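Local atomic coordinates of SusD-like carbohydrate binding protein (Bacteroides vulgatus, PDB entry 3LEW), a protein that probably binds carbohydrate at the outer membrane of the cell, as a SusD-family protein thought to take part in nutrient binding. Residues 331-334 against 335-338; 273-276 against 277-280; 109-112 against 113-116. One frame throughout, in Å; residues are numbered along the deposited sequence.

Contact 1. Residues 331-334 against 335-338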
ATOM      1  N   PHE A 331     -11.352   6.239  12.959  1.00 13.05           N
ATOM      2  CA  PHE A 331     -11.358   5.236  14.012  1.00 12.84           C
ATOM      3  C   PHE A 331     -12.735   4.583  14.111  1.00 14.16           C
ATOM      4  O   PHE A 331     -13.780   5.237  14.025  1.00 13.56           O
ATOM      5  CB  PHE A 331     -11.028   5.878  15.383  1.00 13.55           C
ATOM      6  CG  PHE A 331      -9.541   6.020  15.672  1.00 14.08           C
ATOM      7  CD1 PHE A 331      -8.822   4.948  16.169  1.00 14.85           C
ATOM      8  CD2 PHE A 331      -8.866   7.242  15.472  1.00 13.75           C
ATOM      9  CE1 PHE A 331      -7.484   5.076  16.453  1.00 15.13           C
ATOM     10  CE2 PHE A 331      -7.533   7.355  15.739  1.00 14.20           C
ATOM     11  CZ  PHE A 331      -6.843   6.283  16.262  1.00 12.69           C
ATOM     12  N   ARG A 332     -12.734   3.277  14.293  1.00 14.95           N
ATOM     13  CA  ARG A 332     -13.964   2.533  14.579  1.00 15.68           C
ATOM     14  C   ARG A 332     -14.404   2.754  16.009  1.00 16.42           C
ATOM     15  O   ARG A 332     -15.569   3.072  16.275  1.00 16.40           O
ATOM     16  CB  ARG A 332     -13.792   1.050  14.270  1.00 15.15           C
ATOM     17  CG  ARG A 332     -15.081   0.278  14.455  1.00 19.10           C
ATOM     18  CD  ARG A 332     -14.904  -1.165  14.068  1.00 18.52           C
ATOM     19  NE  ARG A 332     -14.236  -1.942  15.136  1.00 16.65           N
ATOM     20  CZ  ARG A 332     -13.031  -2.501  15.046  1.00 18.08           C
ATOM     21  NH1 ARG A 332     -12.300  -2.349  13.987  1.00 15.56           N
ATOM     22  NH2 ARG A 332     -12.552  -3.223  16.035  1.00 18.53           N
ATOM     23  N   ASP A 333     -13.458   2.644  16.941  1.00 16.87           N
ATOM     24  CA  ASP A 333     -13.722   2.825  18.371  1.00 17.14           C
ATOM     25  C   ASP A 333     -12.716   3.871  18.842  1.00 17.17           C
ATOM     26  O   ASP A 333     -11.542   3.573  18.975  1.00 17.45           O
ATOM     27  CB  ASP A 333     -13.532   1.473  19.098  1.00 17.12           C
ATOM     28  CG  ASP A 333     -13.797   1.550  20.589  1.00 21.35           C
ATOM     29  OD1 ASP A 333     -13.800   2.684  21.157  1.00 20.89           O
ATOM     30  OD2 ASP A 333     -13.988   0.449  21.193  1.00 21.88           O
ATOM     31  N   ILE A 334     -13.152   5.116  19.041  1.00 17.00           N
ATOM     32  CA  ILE A 334     -12.183   6.191  19.312  1.00 16.49           C
ATOM     33  C   ILE A 334     -11.686   6.134  20.776  1.00 16.54           C
ATOM     34  O   ILE A 334     -10.514   6.338  21.039  1.00 16.91           O
ATOM     35  CB  ILE A 334     -12.753   7.577  18.962  1.00 18.13           C
ATOM     36  CG1 ILE A 334     -11.692   8.669  19.151  1.00 19.78           C
ATOM     37  CG2 ILE A 334     -13.980   7.864  19.821  1.00 18.21           C
ATOM     38  CD1 ILE A 334     -10.407   8.474  18.353  1.00 19.42           C
ATOM     39  N   GLU A 335     -12.545   5.750  21.701  1.00 15.35           N
ATOM     40  CA  GLU A 335     -12.145   5.653  23.109  1.00 16.27           C
ATOM     41  C   GLU A 335     -11.059   4.580  23.317  1.00 15.70           C
ATOM     42  O   GLU A 335     -10.182   4.753  24.151  1.00 16.10           O
ATOM     43  CB  GLU A 335     -13.345   5.246  23.944  1.00 17.44           C
ATOM     44  CG  GLU A 335     -14.399   6.320  24.008  1.00 22.24           C
ATOM     45  CD  GLU A 335     -15.689   5.773  24.570  1.00 28.23           C
ATOM     46  OE1 GLU A 335     -16.356   5.008  23.837  1.00 33.51           O
ATOM     47  OE2 GLU A 335     -16.017   6.099  25.735  1.00 31.18           O
ATOM     48  N   ASN A 336     -11.189   3.462  22.615  1.00 13.78           N
ATOM     49  CA  ASN A 336     -10.252   2.333  22.742  1.00 14.23           C
ATOM     50  C   ASN A 336      -9.262   2.271  21.603  1.00 15.16           C
ATOM     51  O   ASN A 336      -8.405   1.372  21.560  1.00 16.06           O
ATOM     52  CB  ASN A 336     -11.032   1.036  22.890  1.00 14.63           C
ATOM     53  CG  ASN A 336     -11.924   1.066  24.097  1.00 16.43           C
ATOM     54  OD1 ASN A 336     -11.448   1.340  25.175  1.00 15.42           O
ATOM     55  ND2 ASN A 336     -13.214   0.847  23.923  1.00 17.42           N
ATOM     56  N   GLN A 337      -9.338   3.263  20.718  1.00 15.49           N
ATOM     57  CA  GLN A 337      -8.378   3.465  19.618  1.00 15.28           C
ATOM     58  C   GLN A 337      -8.219   2.233  18.720  1.00 15.81           C
ATOM     59  O   GLN A 337      -7.139   1.671  18.593  1.00 15.15           O
ATOM     60  CB  GLN A 337      -7.034   3.969  20.165  1.00 15.51           C
ATOM     61  CG  GLN A 337      -7.141   5.298  20.902  1.00 17.09           C
ATOM     62  CD  GLN A 337      -5.829   5.778  21.501  1.00 17.46           C
ATOM     63  OE1 GLN A 337      -4.713   5.437  21.026  1.00 16.85           O
ATOM     64  NE2 GLN A 337      -5.949   6.573  22.542  1.00 20.75           N
ATOM     65  N   LEU A 338      -9.327   1.801  18.118  1.00 14.75           N
ATOM     66  CA  LEU A 338      -9.317   0.655  17.225  1.00 14.28           C
ATOM     67  C   LEU A 338      -9.768   1.061  15.833  1.00 13.77           C
ATOM     68  O   LEU A 338     -10.716   1.808  15.662  1.00 12.98           O
ATOM     69  CB  LEU A 338     -10.263  -0.455  17.716  1.00 14.09           C
ATOM     70  CG  LEU A 338     -10.003  -1.051  19.102  1.00 16.11           C
ATOM     71  CD1 LEU A 338     -11.057  -2.160  19.372  1.00 16.57           C
ATOM     72  CD2 LEU A 338      -8.588  -1.613  19.173  1.00 16.55           C
TER
HETATM   73  O   HOH W   1     -15.421   4.799  21.450  1.00 28.56           O
HETATM   74  O   HOH W   2      -8.919   7.779  22.664  1.00 30.94           O

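Contact 2. Residues 273-276 against 277-280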
ATOM      1  N   TYR A 273      -2.840   9.140  12.365  1.00 13.43           N
ATOM      2  CA  TYR A 273      -2.321   9.845  11.171  1.00 14.28           C
ATOM      3  C   TYR A 273      -3.431  10.004  10.119  1.00 14.59           C
ATOM      4  O   TYR A 273      -3.631  11.105   9.542  1.00 14.56           O
ATOM      5  CB  TYR A 273      -1.085   9.100  10.593  1.00 14.47           C
ATOM      6  CG  TYR A 273      -0.047   8.802  11.669  1.00 14.00           C
ATOM      7  CD1 TYR A 273       0.596   9.833  12.323  1.00 14.45           C
ATOM      8  CD2 TYR A 273       0.283   7.482  12.028  1.00 13.45           C
ATOM      9  CE1 TYR A 273       1.503   9.612  13.333  1.00 13.22           C
ATOM     10  CE2 TYR A 273       1.191   7.234  13.041  1.00 14.61           C
ATOM     11  CZ  TYR A 273       1.792   8.287  13.708  1.00 13.67           C
ATOM     12  OH  TYR A 273       2.700   8.077  14.725  1.00 14.06           O
ATOM     13  N   LEU A 274      -4.138   8.916   9.861  1.00 14.90           N
ATOM     14  CA  LEU A 274      -5.132   8.858   8.759  1.00 14.20           C
ATOM     15  C   LEU A 274      -6.475   9.519   9.066  1.00 14.36           C
ATOM     16  O   LEU A 274      -7.151   9.973   8.146  1.00 15.01           O
ATOM     17  CB  LEU A 274      -5.414   7.430   8.340  1.00 14.84           C
ATOM     18  CG  LEU A 274      -4.271   6.600   7.783  1.00 15.85           C
ATOM     19  CD1 LEU A 274      -4.746   5.203   7.524  1.00 20.14           C
ATOM     20  CD2 LEU A 274      -3.755   7.280   6.495  1.00 17.96           C
ATOM     21  N   ASP A 275      -6.866   9.541  10.332  1.00 13.12           N
ATOM     22  CA  ASP A 275      -8.152  10.115  10.729  1.00 12.94           C
ATOM     23  C   ASP A 275      -7.910  11.582  11.014  1.00 12.69           C
ATOM     24  O   ASP A 275      -7.234  11.938  11.987  1.00 13.03           O
ATOM     25  CB  ASP A 275      -8.705   9.378  11.960  1.00 12.80           C
ATOM     26  CG  ASP A 275     -10.061   9.860  12.375  1.00 13.34           C
ATOM     27  OD1 ASP A 275     -10.409  11.029  12.099  1.00 14.60           O
ATOM     28  OD2 ASP A 275     -10.777   9.090  13.065  1.00 13.71           O
ATOM     29  N   THR A 276      -8.447  12.427  10.137  1.00 13.58           N
ATOM     30  CA  THR A 276      -8.276  13.874  10.213  1.00 13.83           C
ATOM     31  C   THR A 276      -9.570  14.556  10.643  1.00 13.79           C
ATOM     32  O   THR A 276      -9.688  15.789  10.573  1.00 14.51           O
ATOM     33  CB  THR A 276      -7.814  14.447   8.873  1.00 13.63           C
ATOM     34  OG1 THR A 276      -8.753  14.096   7.827  1.00 14.58           O
ATOM     35  CG2 THR A 276      -6.410  13.889   8.516  1.00 14.76           C
ATOM     36  N   THR A 277     -10.545  13.750  11.061  1.00 13.50           N
ATOM     37  CA  THR A 277     -11.882  14.276  11.378  1.00 14.67           C
ATOM     38  C   THR A 277     -12.468  13.917  12.758  1.00 14.86           C
ATOM     39  O   THR A 277     -13.319  14.654  13.276  1.00 15.41           O
ATOM     40  CB  THR A 277     -12.909  13.940  10.273  1.00 14.85           C
ATOM     41  OG1 THR A 277     -13.109  12.523  10.197  1.00 15.46           O
ATOM     42  CG2 THR A 277     -12.505  14.517   8.901  1.00 13.53           C
ATOM     43  N   THR A 278     -12.095  12.767  13.342  1.00 15.61           N
ATOM     44  CA  THR A 278     -12.623  12.397  14.649  1.00 16.59           C
ATOM     45  C   THR A 278     -11.955  13.168  15.806  1.00 16.40           C
ATOM     46  O   THR A 278     -10.732  13.169  15.940  1.00 16.68           O
ATOM     47  CB  THR A 278     -12.456  10.876  14.948  1.00 15.04           C
ATOM     48  OG1 THR A 278     -12.952  10.132  13.827  1.00 15.84           O
ATOM     49  CG2 THR A 278     -13.199  10.477  16.235  1.00 17.57           C
ATOM     50  N   LYS A 279     -12.753  13.805  16.657  1.00 17.57           N
ATOM     51  CA  LYS A 279     -12.227  14.384  17.887  1.00 18.50           C
ATOM     52  C   LYS A 279     -11.596  13.302  18.726  1.00 18.61           C
ATOM     53  O   LYS A 279     -12.268  12.327  19.070  1.00 17.65           O
ATOM     54  CB  LYS A 279     -13.347  15.034  18.698  1.00 19.66           C
ATOM     55  CG  LYS A 279     -13.951  16.223  17.997  1.00 23.67           C
ATOM     56  CD  LYS A 279     -15.200  16.737  18.780  1.00 28.66           C
ATOM     57  CE  LYS A 279     -16.208  17.413  17.833  1.00 33.40           C
ATOM     58  NZ  LYS A 279     -16.054  18.896  17.852  1.00 35.49           N
ATOM     59  N   GLY A 280     -10.315  13.485  19.054  1.00 19.18           N
ATOM     60  CA  GLY A 280      -9.542  12.447  19.745  1.00 18.76           C
ATOM     61  C   GLY A 280      -8.409  11.846  18.928  1.00 18.16           C
ATOM     62  O   GLY A 280      -7.522  11.221  19.506  1.00 18.37           O
TER
HETATM   63  O   HOH W   3     -10.967  11.331   8.638  1.00 14.90           O

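Contact 3. Residues 109-112 against 113-116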
ATOM      1  N   GLY A 109      -0.453 -34.554  10.270  1.00 16.07           N
ATOM      2  CA  GLY A 109      -1.732 -33.954   9.913  1.00 15.60           C
ATOM      3  C   GLY A 109      -2.206 -34.515   8.596  1.00 14.62           C
ATOM      4  O   GLY A 109      -1.697 -35.545   8.140  1.00 16.16           O
ATOM      5  N   THR A 110      -3.169 -33.841   7.982  1.00 14.38           N
ATOM      6  CA  THR A 110      -3.689 -34.223   6.678  1.00 13.43           C
ATOM      7  C   THR A 110      -2.824 -33.651   5.556  1.00 14.14           C
ATOM      8  O   THR A 110      -2.205 -32.588   5.688  1.00 13.23           O
ATOM      9  CB  THR A 110      -5.123 -33.786   6.463  1.00 12.45           C
ATOM     10  OG1 THR A 110      -5.222 -32.347   6.402  1.00 14.53           O
ATOM     11  CG2 THR A 110      -6.048 -34.352   7.610  1.00 12.38           C
ATOM     12  N   GLN A 111      -2.828 -34.329   4.422  1.00 14.69           N
ATOM     13  CA  GLN A 111      -2.131 -33.811   3.254  1.00 14.93           C
ATOM     14  C   GLN A 111      -2.783 -32.521   2.780  1.00 15.83           C
ATOM     15  O   GLN A 111      -2.077 -31.594   2.321  1.00 14.02           O
ATOM     16  CB  GLN A 111      -2.085 -34.839   2.119  1.00 16.12           C
ATOM     17  CG  GLN A 111      -1.199 -34.430   0.955  1.00 15.77           C
ATOM     18  CD  GLN A 111       0.219 -34.280   1.376  1.00 16.44           C
ATOM     19  OE1 GLN A 111       0.760 -35.172   2.034  1.00 17.00           O
ATOM     20  NE2 GLN A 111       0.866 -33.182   0.961  1.00 17.01           N
ATOM     21  N   ALA A 112      -4.111 -32.430   2.898  1.00 16.23           N
ATOM     22  CA  ALA A 112      -4.814 -31.167   2.606  1.00 16.73           C
ATOM     23  C   ALA A 112      -4.245 -29.994   3.398  1.00 16.68           C
ATOM     24  O   ALA A 112      -3.924 -28.939   2.822  1.00 17.19           O
ATOM     25  CB  ALA A 112      -6.315 -31.295   2.885  1.00 17.24           C
ATOM     26  N   ASP A 113      -4.105 -30.175   4.708  1.00 15.45           N
ATOM     27  CA  ASP A 113      -3.543 -29.121   5.559  1.00 15.98           C
ATOM     28  C   ASP A 113      -2.079 -28.835   5.254  1.00 14.96           C
ATOM     29  O   ASP A 113      -1.696 -27.678   5.192  1.00 13.79           O
ATOM     30  CB  ASP A 113      -3.725 -29.442   7.026  1.00 16.14           C
ATOM     31  CG  ASP A 113      -5.185 -29.307   7.458  1.00 20.53           C
ATOM     32  OD1 ASP A 113      -5.941 -28.591   6.751  1.00 22.73           O
ATOM     33  OD2 ASP A 113      -5.549 -29.866   8.516  1.00 22.53           O
ATOM     34  N   ARG A 114      -1.282 -29.875   4.998  1.00 14.12           N
ATOM     35  CA  ARG A 114       0.088 -29.603   4.596  1.00 14.85           C
ATOM     36  C   ARG A 114       0.127 -28.757   3.326  1.00 15.16           C
ATOM     37  O   ARG A 114       0.911 -27.795   3.243  1.00 16.02           O
ATOM     38  CB  ARG A 114       0.911 -30.883   4.418  1.00 14.12           C
ATOM     39  CG  ARG A 114       1.380 -31.539   5.733  1.00 14.84           C
ATOM     40  CD  ARG A 114       2.348 -32.721   5.527  1.00 16.50           C
ATOM     41  NE  ARG A 114       1.668 -33.827   4.893  1.00 15.82           N
ATOM     42  CZ  ARG A 114       0.920 -34.722   5.548  1.00 16.35           C
ATOM     43  NH1 ARG A 114       0.805 -34.690   6.870  1.00 16.25           N
ATOM     44  NH2 ARG A 114       0.290 -35.667   4.881  1.00 17.50           N
ATOM     45  N   ASN A 115      -0.664 -29.116   2.310  1.00 15.19           N
ATOM     46  CA  ASN A 115      -0.636 -28.338   1.054  1.00 15.30           C
ATOM     47  C   ASN A 115      -1.047 -26.895   1.269  1.00 15.71           C
ATOM     48  O   ASN A 115      -0.382 -25.961   0.796  1.00 14.71           O
ATOM     49  CB  ASN A 115      -1.548 -28.956  -0.018  1.00 14.73           C
ATOM     50  CG  ASN A 115      -1.072 -30.300  -0.530  1.00 18.33           C
ATOM     51  OD1 ASN A 115       0.041 -30.758  -0.270  1.00 18.71           O
ATOM     52  ND2 ASN A 115      -1.963 -30.961  -1.274  1.00 20.29           N
ATOM     53  N   ARG A 116      -2.150 -26.700   1.995  1.00 14.85           N
ATOM     54  CA  ARG A 116      -2.730 -25.380   2.192  1.00 14.29           C
ATOM     55  C   ARG A 116      -1.812 -24.471   3.006  1.00 13.64           C
ATOM     56  O   ARG A 116      -1.637 -23.290   2.650  1.00 13.93           O
ATOM     57  CB  ARG A 116      -4.100 -25.524   2.844  1.00 14.84           C
ATOM     58  CG  ARG A 116      -4.851 -24.234   3.022  1.00 16.15           C
ATOM     59  CD  ARG A 116      -4.653 -23.659   4.411  1.00 17.58           C
ATOM     60  NE  ARG A 116      -5.122 -24.553   5.459  1.00 18.68           N
ATOM     61  CZ  ARG A 116      -4.935 -24.351   6.757  1.00 19.74           C
ATOM     62  NH1 ARG A 116      -4.310 -23.264   7.201  1.00 18.65           N
ATOM     63  NH2 ARG A 116      -5.404 -25.250   7.619  1.00 21.46           N
TER
HETATM   64  O   HOH W   4      -0.879 -37.857   6.337  1.00 26.21           O
HETATM   65  O   HOH W   5      -3.823 -31.490   9.742  1.00 15.46           O
HETATM   66  O   HOH W   6       3.461 -32.975   2.317  1.00 26.38           O

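Contact 1. Residues 331-334 against 335-338
Leu338 O is gripped by two consecutive backbone amides, Arg332 N at 2.8 Å and Asp333 N at 3.1 Å; the second bond is nearly straight, 168° at its hydrogen, and the first more bent. Two residues facing one define a classic beta bulge. Leu338 N returns a bond to Asp333 O, and because Gln337 also faces Asp333, a G1 bulge closes the turn, with Gln337 at positive phi. The Asp333 carboxylate spans this turn. With CG anti to the backbone N (chi1 -179°), OD1 takes Asn336 N at 3.1 Å from above the carboxylate plane, while OD2 accepts Asn336 ND2 at 2.9 Å on its syn side, the two flat groups turned 75° apart. Water 1 donates to both Asp333 OD1 and Glu335 OE1, which lie 4.4 Å apart, and so probably eases the repulsion between these like charges. Leu338 CB lies over one face of the Arg332 guanidinium, whose NH1 makes a salt bridge with Asp340. The buried Phe331 brings CE1 to 3.7 Å from Gln337 CA. Gln337 OE1 is tied to His272 of helix 271-274, and the whole of this bulged turn lies in the connection between strands 321-326 and 341-345.

Contact 2. Residues 273-276 against 277-280
An aspartate side chain bonds here to the backbone and hydroxyl of residues two and three places on: Asp275, the first residue to leave helical backbone angles after helix 271-274, holds the start of the loop that leads to strand 286-288. Its OD1 accepts two successive amides, Thr277 N at 2.9 Å and Thr278 N at 2.7 Å. The first arrives nearly in line with the C-O bond; the second comes on the syn side, 18° out of the carboxylate plane, and its N-H points almost straight at the oxygen (176°). OD2 uses its syn lone pair for the Thr278 hydroxyl, which donates across a short 2.5 Å from OG1. CG of Asp275 stands anti to the backbone N (chi1 -177°), which carries the carboxylate forward along the chain to these donors. The pairing of Asp275 OD1 with Thr277 N closes an Asx turn, and the same oxygen takes a second amide, Thr278 N. Three bonds within the turn, and a further one to OD2 from Phe331 N, hold the carboxylate, and the side chains of Asp275 and Thr278 cross at about a right angle. Replacing Asp275 with an alanine would probably leave the amides of Thr277 and Thr278 without their shared acceptor and the Thr278 hydroxyl free to turn. Water 3 accepts from both Thr276 N, at 3.1 Å, and Thr277 OG1, at 2.9 Å, bridging Thr276 and Thr277. The side chains of Thr276 and Thr277 touch Arg325 of strand 321-326, and Asp275 O bonds to Ser281 OG.

Contact 3. Residues 109-112 against 113-116
Gln111 sends CG away from its backbone N and then bends at chi2 (62°), while Arg114 bends at chi3 (-67°), and the two chains meet at about a right angle on the outside of the first helical turn. The guanidinium takes the amide oxygen side-on: Arg114 NH2 lies 2.9 Å and Arg114 NE 3.3 Å from Gln111 OE1. That oxygen lies in the guanidinium plane, yet both nitrogens stand above the amide plane, on the same face, and the two flat groups are turned 64° apart. The other end of the amide is engaged too, with Gln111 NE2 donating to Asn115 OD1 at 2.8 Å, which fixes which way round the amide sits. Arg114 NH1 reaches back to Gly109 O at 2.9 Å, coming from above that carbonyl's plane, and also bonds to Ala107 O; Thr110 O lies over a guanidinium face. One arginine thereby ties the incoming loop to the helix, and water 4 links Gly109 O with Arg114 NH2. Asp113 forms a long, weak salt bridge with Arg116, whose stronger partner is Glu23 of helix 19-35. At the start of the helix, Asp113 N donates to Thr110 OG1 at 3.0 Å, and Arg114 N follows with a bond to Thr110 O at 2.9 Å. Thr110 is thus the N-cap of helix 111-135, a threonine side-chain cap in which the hydroxyl of the residue before the helix accepts from the amide three residues on.

How the contacts relate
Contacts 1 and 2 are neighbours, their centres 10 Å apart, although some fifty residues separate them along the chain. Two points join them: Phe331 N lies 2.9 Å from Asp275 OD2, a probable hydrogen bond, and Ile334 CG1 packs at 3.7 Å against Thr278 CG2. The carboxylate that orders the turn of contact 2 thus probably bonds to the start of contact 1 as well. Contact 3 stands apart at the N-terminus of helix 111-135, its centre 38 Å from that of contact 1 and 44 Å from that of contact 2; its nearest atoms are about 23 Å and 28 Å away respectively, without a touch.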